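Local coordinates for protein 4-hydroxyphenylpyruvate dioxygenase (Pseudomonas putida, PDB 5HMQ) that converts 3-dehydroshikimate to protocatechuate in a metal-dependent TIM-barrel domain that is fused to a hydroxyphenylpyruvate dioxygenase-like domain, at residues A304-E307 with A308-A311; L460-K463 with S464-F468; L488-Q491 with C492-R496. All blocks are in the same frame, centred on the assembly; numbering follows the deposited sequence.

Contact 1. Residues A304-E307 with A308-A311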
loop_
_atom_site.group_PDB
_atom_site.type_symbol
_atom_site.label_atom_id
_atom_site.label_comp_id
_atom_site.label_asym_id
_atom_site.label_seq_id
_atom_site.Cartn_x
_atom_site.Cartn_y
_atom_site.Cartn_z
ATOM N N ALA C 304 -21.941 -2.021 12.694
ATOM C CA ALA C 304 -21.332 -2.770 13.783
ATOM C C ALA C 304 -21.037 -1.807 14.924
ATOM O O ALA C 304 -20.267 -0.856 14.754
ATOM C CB ALA C 304 -20.053 -3.469 13.323
ATOM N N VAL C 305 -21.650 -2.055 16.080
ATOM C CA VAL C 305 -21.567 -1.168 17.235
ATOM C C VAL C 305 -21.635 -2.013 18.500
ATOM O O VAL C 305 -21.976 -3.196 18.467
ATOM C CB VAL C 305 -22.705 -0.119 17.250
ATOM C CG1 VAL C 305 -22.505 0.933 16.168
ATOM C CG2 VAL C 305 -24.055 -0.807 17.084
ATOM N N ASP C 306 -21.311 -1.392 19.630
ATOM C CA ASP C 306 -21.631 -1.940 20.936
ATOM C C ASP C 306 -22.860 -1.210 21.478
ATOM O O ASP C 306 -23.457 -0.372 20.797
ATOM C CB ASP C 306 -20.421 -1.860 21.876
ATOM C CG ASP C 306 -19.975 -0.433 22.170
ATOM O OD1 ASP C 306 -20.671 0.526 21.777
ATOM O OD2 ASP C 306 -18.905 -0.274 22.798
ATOM N N GLU C 307 -23.249 -1.532 22.711
ATOM C CA GLU C 307 -24.491 -0.974 23.235
ATOM C C GLU C 307 -24.365 0.524 23.495
ATOM O O GLU C 307 -25.324 1.275 23.293
ATOM C CB GLU C 307 -24.902 -1.706 24.511
ATOM C CG GLU C 307 -26.390 -2.024 24.584
ATOM C CD GLU C 307 -26.789 -3.174 23.670
ATOM O OE1 GLU C 307 -27.806 -3.043 22.954
ATOM O OE2 GLU C 307 -26.080 -4.200 23.670
ATOM N N ALA C 308 -23.185 0.983 23.914
ATOM C CA ALA C 308 -22.998 2.402 24.203
ATOM C C ALA C 308 -23.011 3.227 22.923
ATOM O O ALA C 308 -23.807 4.162 22.782
ATOM C CB ALA C 308 -21.692 2.614 24.975
ATOM N N VAL C 309 -22.126 2.901 21.977
ATOM C CA VAL C 309 -22.075 3.655 20.729
ATOM C C VAL C 309 -23.318 3.392 19.889
ATOM O O VAL C 309 -23.789 4.283 19.171
ATOM C CB VAL C 309 -20.787 3.323 19.951
ATOM C CG1 VAL C 309 -20.608 4.280 18.783
ATOM C CG2 VAL C 309 -19.578 3.378 20.873
ATOM N N GLY C 310 -23.881 2.183 19.973
ATOM C CA GLY C 310 -25.077 1.884 19.202
ATOM C C GLY C 310 -26.267 2.718 19.634
ATOM O O GLY C 310 -27.066 3.155 18.802
ATOM N N ALA C 311 -26.402 2.945 20.940
ATOM C CA ALA C 311 -27.451 3.832 21.426
ATOM C C ALA C 311 -27.185 5.263 20.983
ATOM O O ALA C 311 -28.116 5.999 20.636
ATOM C CB ALA C 311 -27.557 3.745 22.947
#
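D306 and V309 meet at an N-cap, where the chain leaves strand 295-304 and starts helix 307-319 in the first vicinal-oxygen-chelate (VOC) module. D306 CB points neither toward the helix nor away from it, and the approach is left to the end of the side chain: chi1 of 63° swings CG to 3.9 Å from A308 N. OD1 then accepts from V309 N at 2.8 Å, the N-H reaching it nearly along the C-O direction, so one carboxylate oxygen takes up an amide that has no preceding helical carbonyl. OD2, the other branch, comes no nearer than 4.2 Å to the V309 side chain, at CG2. That methyl is also 3.2 Å from OD1, so V309 flanks the cap with its side chain while its amide makes the bond. The helical bonds begin at once: G310 N donates to D306 O and A311 N to E307 O. V305 packs on the first turn at G310, and F357 of helix 352-360 touches D306 from outside the contact. V305 CG2 rests 3.6 Å from G310 CA, where the absence of a side chain on G310 lets the methyl settle against the backbone.

Contact 2. Residues L460-K463 with S464-F468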
loop_
_atom_site.group_PDB
_atom_site.type_symbol
_atom_site.label_atom_id
_atom_site.label_comp_id
_atom_site.label_asym_id
_atom_site.label_seq_id
_atom_site.Cartn_x
_atom_site.Cartn_y
_atom_site.Cartn_z
ATOM N N LEU C 460 -12.459 -2.422 -9.792
ATOM C CA LEU C 460 -12.651 -3.630 -10.588
ATOM C C LEU C 460 -13.637 -4.579 -9.919
ATOM O O LEU C 460 -14.410 -5.264 -10.599
ATOM C CB LEU C 460 -11.308 -4.320 -10.825
ATOM C CG LEU C 460 -11.350 -5.661 -11.553
ATOM C CD1 LEU C 460 -12.053 -5.522 -12.890
ATOM C CD2 LEU C 460 -9.941 -6.186 -11.748
ATOM N N PHE C 461 -13.620 -4.635 -8.587
ATOM C CA PHE C 461 -14.550 -5.494 -7.858
ATOM C C PHE C 461 -15.995 -5.149 -8.198
ATOM O O PHE C 461 -16.799 -6.033 -8.519
ATOM C CB PHE C 461 -14.289 -5.362 -6.353
ATOM C CG PHE C 461 -15.329 -6.016 -5.483
ATOM C CD1 PHE C 461 -15.244 -7.363 -5.168
ATOM C CD2 PHE C 461 -16.376 -5.274 -4.954
ATOM C CE1 PHE C 461 -16.193 -7.962 -4.361
ATOM C CE2 PHE C 461 -17.328 -5.867 -4.146
ATOM C CZ PHE C 461 -17.236 -7.212 -3.848
ATOM N N TYR C 462 -16.341 -3.861 -8.149
ATOM C CA TYR C 462 -17.717 -3.450 -8.403
ATOM C C TYR C 462 -18.046 -3.451 -9.893
ATOM O O TYR C 462 -19.177 -3.772 -10.277
ATOM C CB TYR C 462 -17.979 -2.076 -7.787
ATOM C CG TYR C 462 -18.465 -2.151 -6.357
ATOM C CD1 TYR C 462 -19.764 -2.554 -6.067
ATOM C CD2 TYR C 462 -17.628 -1.828 -5.296
ATOM C CE1 TYR C 462 -20.217 -2.629 -4.762
ATOM C CE2 TYR C 462 -18.072 -1.902 -3.985
ATOM C CZ TYR C 462 -19.369 -2.301 -3.726
ATOM O OH TYR C 462 -19.821 -2.376 -2.427
ATOM N N LYS C 463 -17.084 -3.089 -10.746
ATOM C CA LYS C 463 -17.341 -3.100 -12.182
ATOM C C LYS C 463 -17.620 -4.509 -12.694
ATOM O O LYS C 463 -18.495 -4.704 -13.544
ATOM C CB LYS C 463 -16.169 -2.490 -12.950
ATOM C CG LYS C 463 -16.180 -0.978 -13.036
ATOM C CD LYS C 463 -15.102 -0.496 -13.995
ATOM C CE LYS C 463 -15.270 0.974 -14.340
ATOM N NZ LYS C 463 -14.207 1.441 -15.273
ATOM N N SER C 464 -16.881 -5.504 -12.203
ATOM C CA SER C 464 -17.015 -6.847 -12.758
ATOM C C SER C 464 -18.116 -7.653 -12.073
ATOM O O SER C 464 -19.018 -8.162 -12.744
ATOM C CB SER C 464 -15.674 -7.590 -12.678
ATOM O OG SER C 464 -15.252 -7.773 -11.338
ATOM N N LEU C 465 -18.067 -7.769 -10.744
ATOM C CA LEU C 465 -19.030 -8.615 -10.047
ATOM C C LEU C 465 -20.450 -8.076 -10.150
ATOM O O LEU C 465 -21.403 -8.861 -10.209
ATOM C CB LEU C 465 -18.640 -8.775 -8.576
ATOM C CG LEU C 465 -17.656 -9.897 -8.233
ATOM C CD1 LEU C 465 -16.234 -9.512 -8.617
ATOM C CD2 LEU C 465 -17.740 -10.268 -6.757
ATOM N N PHE C 466 -20.620 -6.755 -10.160
ATOM C CA PHE C 466 -21.946 -6.151 -10.104
ATOM C C PHE C 466 -22.250 -5.260 -11.301
ATOM O O PHE C 466 -23.301 -4.606 -11.321
ATOM C CB PHE C 466 -22.098 -5.371 -8.796
ATOM C CG PHE C 466 -21.975 -6.232 -7.575
ATOM C CD1 PHE C 466 -23.048 -6.991 -7.140
ATOM C CD2 PHE C 466 -20.781 -6.305 -6.881
ATOM C CE1 PHE C 466 -22.936 -7.794 -6.023
ATOM C CE2 PHE C 466 -20.662 -7.106 -5.764
ATOM C CZ PHE C 466 -21.740 -7.853 -5.334
ATOM N N ASP C 467 -21.363 -5.219 -12.298
ATOM C CA ASP C 467 -21.584 -4.475 -13.542
ATOM C C ASP C 467 -21.884 -3.001 -13.272
ATOM O O ASP C 467 -22.760 -2.401 -13.897
ATOM C CB ASP C 467 -22.693 -5.118 -14.380
ATOM C CG ASP C 467 -22.658 -4.677 -15.833
ATOM O OD1 ASP C 467 -21.581 -4.249 -16.297
ATOM O OD2 ASP C 467 -23.705 -4.765 -16.511
ATOM N N PHE C 468 -21.156 -2.413 -12.328
ATOM C CA PHE C 468 -21.211 -0.971 -12.142
ATOM C C PHE C 468 -20.438 -0.262 -13.250
ATOM O O PHE C 468 -19.596 -0.852 -13.933
ATOM C CB PHE C 468 -20.649 -0.580 -10.773
ATOM C CG PHE C 468 -21.606 -0.799 -9.630
ATOM C CD1 PHE C 468 -22.654 -1.699 -9.739
ATOM C CD2 PHE C 468 -21.454 -0.098 -8.447
ATOM C CE1 PHE C 468 -23.531 -1.896 -8.689
ATOM C CE2 PHE C 468 -22.329 -0.289 -7.392
ATOM C CZ PHE C 468 -23.368 -1.190 -7.514
#
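Y462 and F468 lie side by side and point the same way at the C-terminal end of helix 455-465 in the second VOC module. Their planes are 27° apart but slid, so the rings barely overlap; Y462 CD1 stands over one face of F468, offset toward its rim, with F468 CE2 at 3.7 Å. D467, with positive phi, turns the chain so that F468 N returns to Y462 O at 3.2 Å, while the helical bond from F466 N to that oxygen is weak. F466 makes an offset edge-to-face pair with F461, planes at 62°, completing an aromatic cluster of F461, Y462, F466 and F468. K463 leads away from the cluster, but its CG lies 3.5 Å from F468 O before the extended chain carries NZ to G216 O. One turn back, L460 O takes two donors from opposite faces of its carbonyl plane: S464 N at 3.0 Å and S464 OG, folded back by chi1 of 63°, at 2.7 Å. Around the cluster, L411 of strand 410-414 packs on F461, Y462 and F466, L488 of strand 484-489 covers Y462 and F468, and helix 252-276 lies against L460, S464 and L465.

Contact 3. Residues L488-Q491 with C492-R496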
loop_
_atom_site.group_PDB
_atom_site.type_symbol
_atom_site.label_atom_id
_atom_site.label_comp_id
_atom_site.label_asym_id
_atom_site.label_seq_id
_atom_site.Cartn_x
_atom_site.Cartn_y
_atom_site.Cartn_z
ATOM N N LEU C 488 -18.702 5.421 -8.729
ATOM C CA LEU C 488 -19.294 4.352 -9.517
ATOM C C LEU C 488 -20.812 4.413 -9.406
ATOM O O LEU C 488 -21.376 5.133 -8.575
ATOM C CB LEU C 488 -18.769 2.979 -9.079
ATOM C CG LEU C 488 -17.260 2.777 -9.220
ATOM C CD1 LEU C 488 -16.839 1.470 -8.551
ATOM C CD2 LEU C 488 -16.813 2.827 -10.690
ATOM N N ARG C 489 -21.475 3.635 -10.257
ATOM C CA ARG C 489 -22.911 3.775 -10.451
ATOM C C ARG C 489 -23.453 2.485 -11.043
ATOM O O ARG C 489 -22.890 1.967 -12.011
ATOM C CB ARG C 489 -23.196 4.967 -11.377
ATOM C CG ARG C 489 -24.654 5.236 -11.697
ATOM C CD ARG C 489 -24.753 6.119 -12.938
ATOM N NE ARG C 489 -26.098 6.644 -13.164
ATOM C CZ ARG C 489 -27.030 6.034 -13.891
ATOM N NH1 ARG C 489 -26.771 4.865 -14.461
ATOM N NH2 ARG C 489 -28.225 6.591 -14.043
ATOM N N SER C 490 -24.529 1.962 -10.458
ATOM C CA SER C 490 -25.241 0.864 -11.095
ATOM C C SER C 490 -25.831 1.342 -12.420
ATOM O O SER C 490 -26.018 2.540 -12.648
ATOM C CB SER C 490 -26.336 0.318 -10.179
ATOM O OG SER C 490 -27.284 1.320 -9.857
ATOM N N GLN C 491 -26.125 0.384 -13.302
ATOM C CA GLN C 491 -26.543 0.732 -14.660
ATOM C C GLN C 491 -27.750 1.663 -14.666
ATOM O O GLN C 491 -27.792 2.626 -15.440
ATOM C CB GLN C 491 -26.837 -0.534 -15.466
ATOM C CG GLN C 491 -25.634 -1.446 -15.665
ATOM C CD GLN C 491 -24.515 -0.782 -16.448
ATOM O OE1 GLN C 491 -24.760 0.047 -17.323
ATOM N NE2 GLN C 491 -23.276 -1.154 -16.141
ATOM N N CYS C 492 -28.735 1.407 -13.807
ATOM C CA CYS C 492 -29.939 2.226 -13.766
ATOM C C CYS C 492 -29.919 3.260 -12.646
ATOM O O CYS C 492 -30.952 3.880 -12.371
ATOM C CB CYS C 492 -31.178 1.339 -13.655
ATOM S SG CYS C 492 -31.666 0.601 -15.238
ATOM N N GLY C 493 -28.773 3.461 -11.996
ATOM C CA GLY C 493 -28.586 4.584 -11.102
ATOM C C GLY C 493 -29.160 4.440 -9.709
ATOM O O GLY C 493 -29.028 5.377 -8.910
ATOM N N THR C 494 -29.785 3.307 -9.378
ATOM C CA THR C 494 -30.360 3.159 -8.045
ATOM C C THR C 494 -29.290 2.969 -6.979
ATOM O O THR C 494 -29.581 3.127 -5.789
ATOM C CB THR C 494 -31.346 1.989 -8.006
ATOM O OG1 THR C 494 -30.641 0.755 -8.189
ATOM C CG2 THR C 494 -32.394 2.138 -9.102
ATOM N N LEU C 495 -28.065 2.634 -7.379
ATOM C CA LEU C 495 -26.933 2.519 -6.472
ATOM C C LEU C 495 -25.811 3.421 -6.966
ATOM O O LEU C 495 -25.400 3.325 -8.127
ATOM C CB LEU C 495 -26.436 1.073 -6.387
ATOM C CG LEU C 495 -27.396 -0.006 -5.889
ATOM C CD1 LEU C 495 -26.844 -1.387 -6.202
ATOM C CD2 LEU C 495 -27.657 0.140 -4.398
ATOM N N ARG C 496 -25.318 4.292 -6.089
ATOM C CA ARG C 496 -24.262 5.239 -6.431
ATOM C C ARG C 496 -23.227 5.213 -5.322
ATOM O O ARG C 496 -23.572 5.295 -4.139
ATOM C CB ARG C 496 -24.792 6.664 -6.637
ATOM C CG ARG C 496 -25.899 6.794 -7.668
ATOM C CD ARG C 496 -26.213 8.259 -7.952
ATOM N NE ARG C 496 -25.137 8.955 -8.651
ATOM C CZ ARG C 496 -25.264 10.152 -9.211
ATOM N NH1 ARG C 496 -26.423 10.783 -9.157
ATOM N NH2 ARG C 496 -24.235 10.714 -9.832
HETATM O O HOH W 1 -29.832 0.298 -10.954
#
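R489 and R496 face each other as an antiparallel, non-hydrogen-bonded pair, CA to CA 4.5 Å, at the mouth of a beta hairpin that links strands 484-489 and 496-501 in the second VOC module. Beyond this pair S490 N donates to L495 O at 2.8 Å and almost straight (168°). The chain then reverses through a type I beta turn from S490 to G493, closed by G493 N on S490 O. G493 has positive phi, a conformation that favours glycine.

S490 organises the inside of the loop. A chi1 of 60° tucks its OG inward, where it accepts from L495 N at 2.9 Å. The same OG binds a water that also bonds T494 OG1 and, weakly, takes the N-H of C492; this water ties the turn to the return limb. L495 CB packs against the S490 hydroxyl, and F468 and Y295 cover both residues from outside.

R489 and R496 have side chains on the same face of the sheet, but their ends part company. R496 reaches D471 in a salt bridge and A610 O in a hydrogen bond, and its side chain comes within about 4 Å of that of H445, a magnesium ligand; it may therefore shape the surroundings of this second metal site. R489 instead runs extended from CG to NE, which brings its head to the turn, and a quarter turn about CD-NE presents the guanidinium face to G493. G493 CA lies over the centre of that face, 3.5 Å above its plane. Q491 O sits at the guanidinium edge, 13° out of the plane, and accepts from R489 NH1 at 2.6 Å, but the bond is bent and NH1 comes from well above the Q491 carbonyl plane.

In the fold
Contacts 2 and 3 form one neighbourhood in the second VOC module, their centres 11 Å apart. Q491 NE2 lies 2.6 Å from D467 O, a probable hydrogen bond between the loop after the helix and the hairpin turn, and F468 CZ packs on L495 CD1 at 3.7 Å. Contact 1 belongs to the first VOC module, its nearest atoms about 15 Å from contact 2 and about 18 Å from contact 3, without touching either. The magnesium held by H445, H523 and E601 relates most directly to contact 3, whose R496 side chain is about 9 Å from the ion; the F468 side chain of contact 2 is about 10 Å from that of H445. The catalytic metal belongs to the separate TIM-barrel domain.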